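Local structure of macromomycin (Streptomyces macromomyceticus, 2MCM) at residues A[34-48]-A[65-77]. The protein carries a cytotoxic DNA-cleaving antibiotic chromophore by binding it non-covalently, as a member of the neocarzinostatin family. Residues are numbered along the deposited sequence; the frame is centred on the assembly and turned at random. Where two conformers were deposited one is given.
Sequences GQCAVVEPGVIGCDA and QLKVHSSFQAVVG. With CA (calcium ion), chain B.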
ATOM      1  N   GLY A  34      -1.956   1.509  -1.188  1.00  6.21           N
ATOM      2  CA  GLY A  34      -0.702   2.120  -1.669  1.00  8.82           C
ATOM      3  C   GLY A  34       0.520   1.287  -1.337  1.00  8.55           C
ATOM      4  O   GLY A  34       0.433   0.275  -0.605  1.00 10.67           O
ATOM      5  N   GLN A  35       1.636   1.702  -1.882  1.00  7.90           N
ATOM      6  CA  GLN A  35       2.954   1.075  -1.633  1.00  7.87           C
ATOM      7  C   GLN A  35       3.668   2.031  -0.697  1.00  8.46           C
ATOM      8  O   GLN A  35       3.775   3.247  -0.882  1.00  7.85           O
ATOM      9  CB  GLN A  35       3.737   0.956  -2.973  1.00  9.33           C
ATOM     10  CG  GLN A  35       5.137   0.419  -2.788  1.00  8.87           C
ATOM     11  CD  GLN A  35       5.978   0.332  -4.050  1.00  9.36           C
ATOM     12  OE1 GLN A  35       5.458   0.727  -5.130  1.00  9.57           O
ATOM     13  NE2 GLN A  35       7.190  -0.147  -3.915  1.00  8.84           N
ATOM     14  N   CYS A  36       4.162   1.483   0.439  1.00  7.84           N
ATOM     15  CA  CYS A  36       4.779   2.311   1.488  1.00  6.99           C
ATOM     16  C   CYS A  36       6.022   1.665   2.110  1.00  8.99           C
ATOM     17  O   CYS A  36       6.278   0.495   1.836  1.00  9.29           O
ATOM     18  CB  CYS A  36       3.735   2.468   2.631  1.00  8.37           C
ATOM     19  SG  CYS A  36       2.092   3.108   2.154  1.00  9.89           S
ATOM     20  N   ALA A  37       6.681   2.415   2.965  1.00  9.57           N
ATOM     21  CA  ALA A  37       7.868   1.904   3.666  1.00  9.77           C
ATOM     22  C   ALA A  37       7.998   2.801   4.895  1.00 11.95           C
ATOM     23  O   ALA A  37       7.434   3.850   4.959  1.00 10.27           O
ATOM     24  CB  ALA A  37       9.140   2.073   2.821  1.00 10.64           C
ATOM     25  N   VAL A  38       8.799   2.286   5.850  1.00 13.10           N
ATOM     26  CA  VAL A  38       9.080   3.112   7.060  1.00 15.54           C
ATOM     27  C   VAL A  38      10.304   3.948   6.672  1.00 16.38           C
ATOM     28  O   VAL A  38      11.408   3.411   6.387  1.00 18.21           O
ATOM     29  CB  VAL A  38       9.324   2.194   8.296  1.00 15.18           C
ATOM     30  CG1 VAL A  38       9.824   3.096   9.439  1.00 16.34           C
ATOM     31  CG2 VAL A  38       8.092   1.466   8.724  1.00 15.73           C
ATOM     32  N   VAL A  39      10.071   5.264   6.628  1.00 17.86           N
ATOM     33  CA  VAL A  39      11.199   6.134   6.205  1.00 22.23           C
ATOM     34  C   VAL A  39      12.020   6.508   7.429  1.00 24.57           C
ATOM     35  O   VAL A  39      13.241   6.631   7.356  1.00 26.86           O
ATOM     36  CB  VAL A  39      10.744   7.268   5.281  1.00 21.33           C
ATOM     37  CG1 VAL A  39      10.218   6.609   3.972  1.00 21.68           C
ATOM     38  CG2 VAL A  39       9.762   8.233   5.826  1.00 21.38           C
ATOM     39  N   GLU A  40      11.297   6.670   8.516  1.00 26.80           N
ATOM     40  CA  GLU A  40      11.875   6.990   9.814  1.00 29.53           C
ATOM     41  C   GLU A  40      10.969   6.379  10.863  1.00 30.25           C
ATOM     42  O   GLU A  40       9.718   6.374  10.782  1.00 29.30           O
ATOM     43  CB  GLU A  40      12.053   8.499  10.004  1.00 30.56           C
ATOM     44  CG  GLU A  40      12.707   9.213   8.826  1.00 31.63           C
ATOM     45  CD  GLU A  40      13.666  10.332   9.029  1.00 32.31           C
ATOM     46  OE1 GLU A  40      14.513  10.365   9.903  1.00 31.80           O
ATOM     47  OE2 GLU A  40      13.540  11.246   8.127  1.00 32.04           O
ATOM     48  N   PRO A  41      11.659   5.865  11.896  1.00 30.58           N
ATOM     49  CA  PRO A  41      10.940   5.184  12.975  1.00 30.51           C
ATOM     50  C   PRO A  41       9.725   6.000  13.305  1.00 30.02           C
ATOM     51  O   PRO A  41       9.827   7.222  13.527  1.00 31.36           O
ATOM     52  CB  PRO A  41      12.028   5.028  14.031  1.00 31.28           C
ATOM     53  CG  PRO A  41      13.276   4.765  13.149  1.00 31.53           C
ATOM     54  CD  PRO A  41      13.118   5.773  12.014  1.00 31.39           C
ATOM     55  N   GLY A  42       8.568   5.367  13.252  1.00 30.24           N
ATOM     56  CA  GLY A  42       7.264   5.969  13.517  1.00 28.73           C
ATOM     57  C   GLY A  42       6.683   6.758  12.345  1.00 28.03           C
ATOM     58  O   GLY A  42       5.509   7.245  12.433  1.00 29.41           O
ATOM     59  N   VAL A  43       7.441   6.869  11.266  1.00 25.79           N
ATOM     60  CA  VAL A  43       6.958   7.622  10.089  1.00 21.91           C
ATOM     61  C   VAL A  43       6.974   6.729   8.811  1.00 17.09           C
ATOM     62  O   VAL A  43       8.011   6.297   8.351  1.00 18.04           O
ATOM     63  CB  VAL A  43       7.903   8.834   9.834  1.00 23.08           C
ATOM     64  CG1 VAL A  43       7.449   9.626   8.606  1.00 23.06           C
ATOM     65  CG2 VAL A  43       8.090   9.708  11.066  1.00 23.55           C
ATOM     66  N   ILE A  44       5.776   6.566   8.341  1.00 15.77           N
ATOM     67  CA  ILE A  44       5.521   5.783   7.098  1.00 14.72           C
ATOM     68  C   ILE A  44       5.400   6.783   5.927  1.00 13.71           C
ATOM     69  O   ILE A  44       4.767   7.826   6.057  1.00 14.36           O
ATOM     70  CB  ILE A  44       4.214   4.988   7.259  1.00 16.14           C
ATOM     71  CG1 ILE A  44       4.399   3.931   8.418  1.00 16.25           C
ATOM     72  CG2 ILE A  44       3.740   4.288   5.972  1.00 17.10           C
ATOM     73  CD1 ILE A  44       3.025   3.220   8.678  0.70 17.22           C
ATOM     74  N   GLY A  45       6.097   6.407   4.836  1.00 11.32           N
ATOM     75  CA  GLY A  45       5.981   7.278   3.624  1.00 10.32           C
ATOM     76  C   GLY A  45       5.409   6.401   2.505  1.00 11.30           C
ATOM     77  O   GLY A  45       5.781   5.210   2.435  1.00 11.11           O
ATOM     78  N   CYS A  46       4.583   6.878   1.597  1.00  8.73           N
ATOM     79  CA  CYS A  46       3.990   6.055   0.533  1.00  9.12           C
ATOM     80  C   CYS A  46       4.116   6.794  -0.839  1.00  9.60           C
ATOM     81  O   CYS A  46       4.347   8.004  -0.832  1.00 10.15           O
ATOM     82  CB  CYS A  46       2.499   5.841   0.771  1.00  9.18           C
ATOM     83  SG  CYS A  46       2.160   5.135   2.430  1.00 10.29           S
ATOM     84  N   ASP A  47       3.883   6.074  -1.887  1.00  9.00           N
ATOM     85  CA  ASP A  47       3.921   6.624  -3.288  1.00  9.48           C
ATOM     86  C   ASP A  47       2.533   7.206  -3.539  1.00 10.54           C
ATOM     87  O   ASP A  47       1.587   6.485  -3.751  1.00 10.61           O
ATOM     88  CB  ASP A  47       4.337   5.535  -4.249  1.00  8.50           C
ATOM     89  CG  ASP A  47       4.634   6.103  -5.666  1.00 11.13           C
ATOM     90  OD1 ASP A  47       4.250   7.272  -5.826  1.00 14.84           O
ATOM     91  OD2 ASP A  47       5.219   5.382  -6.450  1.00 13.15           O
ATOM     92  N   ALA A  48       2.492   8.541  -3.606  1.00 11.70           N
ATOM     93  CA  ALA A  48       1.204   9.193  -3.873  1.00 13.77           C
ATOM     94  C   ALA A  48       0.872   9.068  -5.359  1.00 14.95           C
ATOM     95  O   ALA A  48      -0.334   9.204  -5.619  1.00 19.29           O
ATOM     96  CB  ALA A  48       1.279  10.685  -3.450  1.00 13.95           C
ATOM     97  N   GLN A  65      -6.169  -3.260  -8.159  1.00 10.29           N
ATOM     98  CA  GLN A  65      -4.883  -3.346  -8.866  1.00 11.13           C
ATOM     99  C   GLN A  65      -4.029  -2.203  -8.391  1.00  9.39           C
ATOM    100  O   GLN A  65      -4.548  -1.046  -8.311  1.00 11.79           O
ATOM    101  CB  GLN A  65      -5.078  -3.288 -10.415  1.00 12.79           C
ATOM    102  CG  GLN A  65      -5.772  -4.554 -10.897  1.00 16.35           C
ATOM    103  CD  GLN A  65      -5.648  -4.662 -12.424  1.00 20.85           C
ATOM    104  OE1 GLN A  65      -5.126  -3.816 -13.166  1.00 22.06           O
ATOM    105  NE2 GLN A  65      -6.201  -5.777 -12.868  1.00 23.48           N
ATOM    106  N   LEU A  66      -2.768  -2.411  -8.191  1.00  7.53           N
ATOM    107  CA  LEU A  66      -1.819  -1.426  -7.768  1.00  7.55           C
ATOM    108  C   LEU A  66      -0.520  -1.571  -8.570  1.00  8.77           C
ATOM    109  O   LEU A  66      -0.017  -2.695  -8.603  1.00  8.88           O
ATOM    110  CB  LEU A  66      -1.547  -1.602  -6.210  1.00  9.77           C
ATOM    111  CG  LEU A  66      -0.492  -0.682  -5.655  1.00 10.12           C
ATOM    112  CD1 LEU A  66      -0.900   0.765  -5.620  1.00 11.08           C
ATOM    113  CD2 LEU A  66      -0.094  -1.127  -4.220  1.00 10.85           C
ATOM    114  N   LYS A  67      -0.046  -0.472  -9.157  1.00  8.53           N
ATOM    115  CA  LYS A  67       1.244  -0.591  -9.879  1.00 10.42           C
ATOM    116  C   LYS A  67       2.367  -0.336  -8.893  1.00 10.01           C
ATOM    117  O   LYS A  67       2.340   0.772  -8.239  1.00 12.67           O
ATOM    118  CB  LYS A  67       1.225   0.425 -11.045  1.00 12.51           C
ATOM    119  CG  LYS A  67       2.354   0.032 -12.031  1.00 17.31           C
ATOM    120  CD  LYS A  67       2.336   0.934 -13.284  1.00 20.00           C
ATOM    121  CE  LYS A  67       1.029   0.804 -14.049  1.00 22.60           C
ATOM    122  NZ  LYS A  67       1.120   1.542 -15.399  1.00 25.24           N
ATOM    123  N   VAL A  68       3.344  -1.197  -8.760  1.00  9.06           N
ATOM    124  CA  VAL A  68       4.442  -0.982  -7.794  1.00  9.45           C
ATOM    125  C   VAL A  68       5.743  -0.683  -8.496  1.00 10.65           C
ATOM    126  O   VAL A  68       5.949  -1.043  -9.680  1.00 10.44           O
ATOM    127  CB  VAL A  68       4.645  -2.200  -6.832  1.00 11.14           C
ATOM    128  CG1 VAL A  68       3.388  -2.346  -5.964  1.00 12.34           C
ATOM    129  CG2 VAL A  68       5.005  -3.459  -7.606  1.00 12.29           C
ATOM    130  N   HIS A  69       6.625  -0.019  -7.799  1.00  9.62           N
ATOM    131  CA  HIS A  69       7.924   0.394  -8.350  1.00 10.92           C
ATOM    132  C   HIS A  69       9.038   0.096  -7.349  1.00 10.41           C
ATOM    133  O   HIS A  69       8.856   0.113  -6.135  1.00 10.62           O
ATOM    134  CB  HIS A  69       7.920   1.909  -8.682  1.00 12.07           C
ATOM    135  CG  HIS A  69       6.863   2.273  -9.717  1.00 13.47           C
ATOM    136  ND1 HIS A  69       5.605   2.639  -9.500  1.00 14.89           N
ATOM    137  CD2 HIS A  69       7.021   2.223 -11.078  1.00 14.81           C
ATOM    138  CE1 HIS A  69       4.972   2.842 -10.671  1.00 16.80           C
ATOM    139  NE2 HIS A  69       5.842   2.593 -11.642  1.00 15.36           N
ATOM    140  N   SER A  70      10.182  -0.270  -7.935  1.00 10.38           N
ATOM    141  CA  SER A  70      11.297  -0.680  -7.024  1.00 11.84           C
ATOM    142  C   SER A  70      11.881   0.472  -6.279  1.00 12.33           C
ATOM    143  O   SER A  70      12.538   0.215  -5.241  1.00 13.04           O
ATOM    144  CB  SER A  70      12.357  -1.530  -7.745  1.00 14.05           C
ATOM    145  OG  SER A  70      12.829  -0.754  -8.835  1.00 14.97           O
ATOM    146  N   SER A  71      11.712   1.684  -6.759  1.00 11.64           N
ATOM    147  CA  SER A  71      12.146   2.903  -6.046  1.00 13.02           C
ATOM    148  C   SER A  71      10.985   3.877  -6.243  1.00 13.25           C
ATOM    149  O   SER A  71      10.354   3.865  -7.358  1.00 13.48           O
ATOM    150  CB  SER A  71      13.438   3.521  -6.518  1.00 13.56           C
ATOM    151  OG  SER A  71      14.548   2.664  -6.255  0.60 16.05           O
ATOM    152  N   PHE A  72      10.702   4.705  -5.281  1.00 12.30           N
ATOM    153  CA  PHE A  72       9.595   5.696  -5.451  1.00 12.11           C
ATOM    154  C   PHE A  72       9.904   6.901  -4.597  1.00 13.31           C
ATOM    155  O   PHE A  72      10.766   6.846  -3.718  1.00 12.23           O
ATOM    156  CB  PHE A  72       8.307   5.020  -5.045  1.00 12.93           C
ATOM    157  CG  PHE A  72       8.100   4.605  -3.623  1.00 13.28           C
ATOM    158  CD1 PHE A  72       7.594   5.544  -2.698  1.00 13.41           C
ATOM    159  CD2 PHE A  72       8.386   3.312  -3.174  1.00 14.04           C
ATOM    160  CE1 PHE A  72       7.328   5.176  -1.377  1.00 14.16           C
ATOM    161  CE2 PHE A  72       8.150   2.951  -1.837  1.00 13.57           C
ATOM    162  CZ  PHE A  72       7.677   3.891  -0.957  1.00 13.77           C
ATOM    163  N   GLN A  73       9.224   8.016  -4.868  1.00 13.18           N
ATOM    164  CA  GLN A  73       9.336   9.237  -4.079  1.00 14.15           C
ATOM    165  C   GLN A  73       8.213   9.108  -3.031  1.00 13.42           C
ATOM    166  O   GLN A  73       7.028   8.962  -3.350  1.00 14.70           O
ATOM    167  CB  GLN A  73       9.049  10.518  -4.890  1.00 15.88           C
ATOM    168  CG  GLN A  73      10.127  10.798  -5.936  1.00 18.76           C
ATOM    169  CD  GLN A  73      11.496  10.713  -5.314  1.00 19.47           C
ATOM    170  OE1 GLN A  73      11.713  11.436  -4.270  1.00 21.97           O
ATOM    171  NE2 GLN A  73      12.418   9.872  -5.790  1.00 20.47           N
ATOM    172  N   ALA A  74       8.665   9.095  -1.783  1.00 13.32           N
ATOM    173  CA  ALA A  74       7.672   8.922  -0.701  1.00 14.27           C
ATOM    174  C   ALA A  74       7.142  10.278  -0.223  1.00 14.04           C
ATOM    175  O   ALA A  74       7.932  11.241  -0.234  1.00 14.12           O
ATOM    176  CB  ALA A  74       8.369   8.204   0.453  1.00 12.60           C
ATOM    177  N   VAL A  75       5.851  10.273   0.124  1.00 11.68           N
ATOM    178  CA  VAL A  75       5.241  11.477   0.736  1.00 13.14           C
ATOM    179  C   VAL A  75       4.841  11.030   2.191  1.00 13.13           C
ATOM    180  O   VAL A  75       4.568   9.810   2.325  1.00 14.17           O
ATOM    181  CB  VAL A  75       4.105  12.086  -0.040  1.00 15.61           C
ATOM    182  CG1 VAL A  75       4.540  12.364  -1.492  1.00 17.09           C
ATOM    183  CG2 VAL A  75       2.899  11.151  -0.096  1.00 14.77           C
ATOM    184  N   VAL A  76       4.937  11.976   3.108  1.00 12.55           N
ATOM    185  CA  VAL A  76       4.573  11.649   4.529  1.00 14.34           C
ATOM    186  C   VAL A  76       3.506  12.578   5.057  1.00 18.23           C
ATOM    187  O   VAL A  76       3.360  13.734   4.614  1.00 18.70           O
ATOM    188  CB  VAL A  76       5.880  11.759   5.380  1.00 14.51           C
ATOM    189  CG1 VAL A  76       6.877  10.665   5.049  1.00 13.92           C
ATOM    190  CG2 VAL A  76       6.516  13.131   5.311  1.00 14.52           C
ATOM    191  N   GLY A  77       2.734  12.129   6.040  1.00 20.90           N
ATOM    192  CA  GLY A  77       1.718  12.977   6.678  1.00 25.17           C
ATOM    193  C   GLY A  77       0.454  13.004   5.847  1.00 27.96           C
ATOM    194  O   GLY A  77       0.363  12.377   4.800  1.00 29.01           O
TER
HETATM  195 CA    CA B 163      15.277  12.595   8.984  0.60 25.73          CA
HETATM  196  O   HOH W   1       4.629   2.814  -6.770  1.00 15.55           O
HETATM  197  O   HOH W   2       2.457   9.379   6.602  1.00 36.55           O
HETATM  198  O   HOH W   3       4.789  10.111  -4.391  1.00 22.14           O
HETATM  199  O   HOH W   4      16.427  11.510  10.934  0.81 48.30           O
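With CG trans to its backbone N (chi1 176°) and the chain extended beyond, Gln-35 reaches His-69 at full length, while Phe-72, its CG between the backbone N and the carbonyl carbon (chi1 66°), runs alongside Asp-47 in the opposite direction. The Gln-35 carboxamide illustrates how a buried side chain can meet both the N-H and the C=O of one loop residue, as a neighbouring strand might: OE1 accepts His-69 N through a lone pair at 3.0 Å, and NE2 gives a nearly straight bond of 2.8 Å to His-69 O. Held through both its oxygen and its nitrogen, the amide is fixed in its rotation; water 1 bridges OE1, OD2 of Asp-47 and ND1 of His-69, the last at the imidazole edge. In the neocarzinostatin fold, an immunoglobulin-like beta-sandwich, residues 69-70 carry the chain from the three-strand sheet into the larger one, where Cys-46 and Val-75 form an antiparallel hydrogen-bonded pair. The Phe-72 ring lies between Gln-35 and Asp-47. NE2 of Gln-35 is 3.7 Å from CD2 of Phe-72, the amide turned 51° from the ring. CB of Asp-47 approaches CD1 of Phe-72 to 3.6 Å. The Asp-47 carboxylate, nearly parallel to that ring, is hydrogen-bonded through OD1 to the hydroxyl of Thr-49. Farther along, CG1 of Val-43 packs 3.7 Å from CG1 of Val-76.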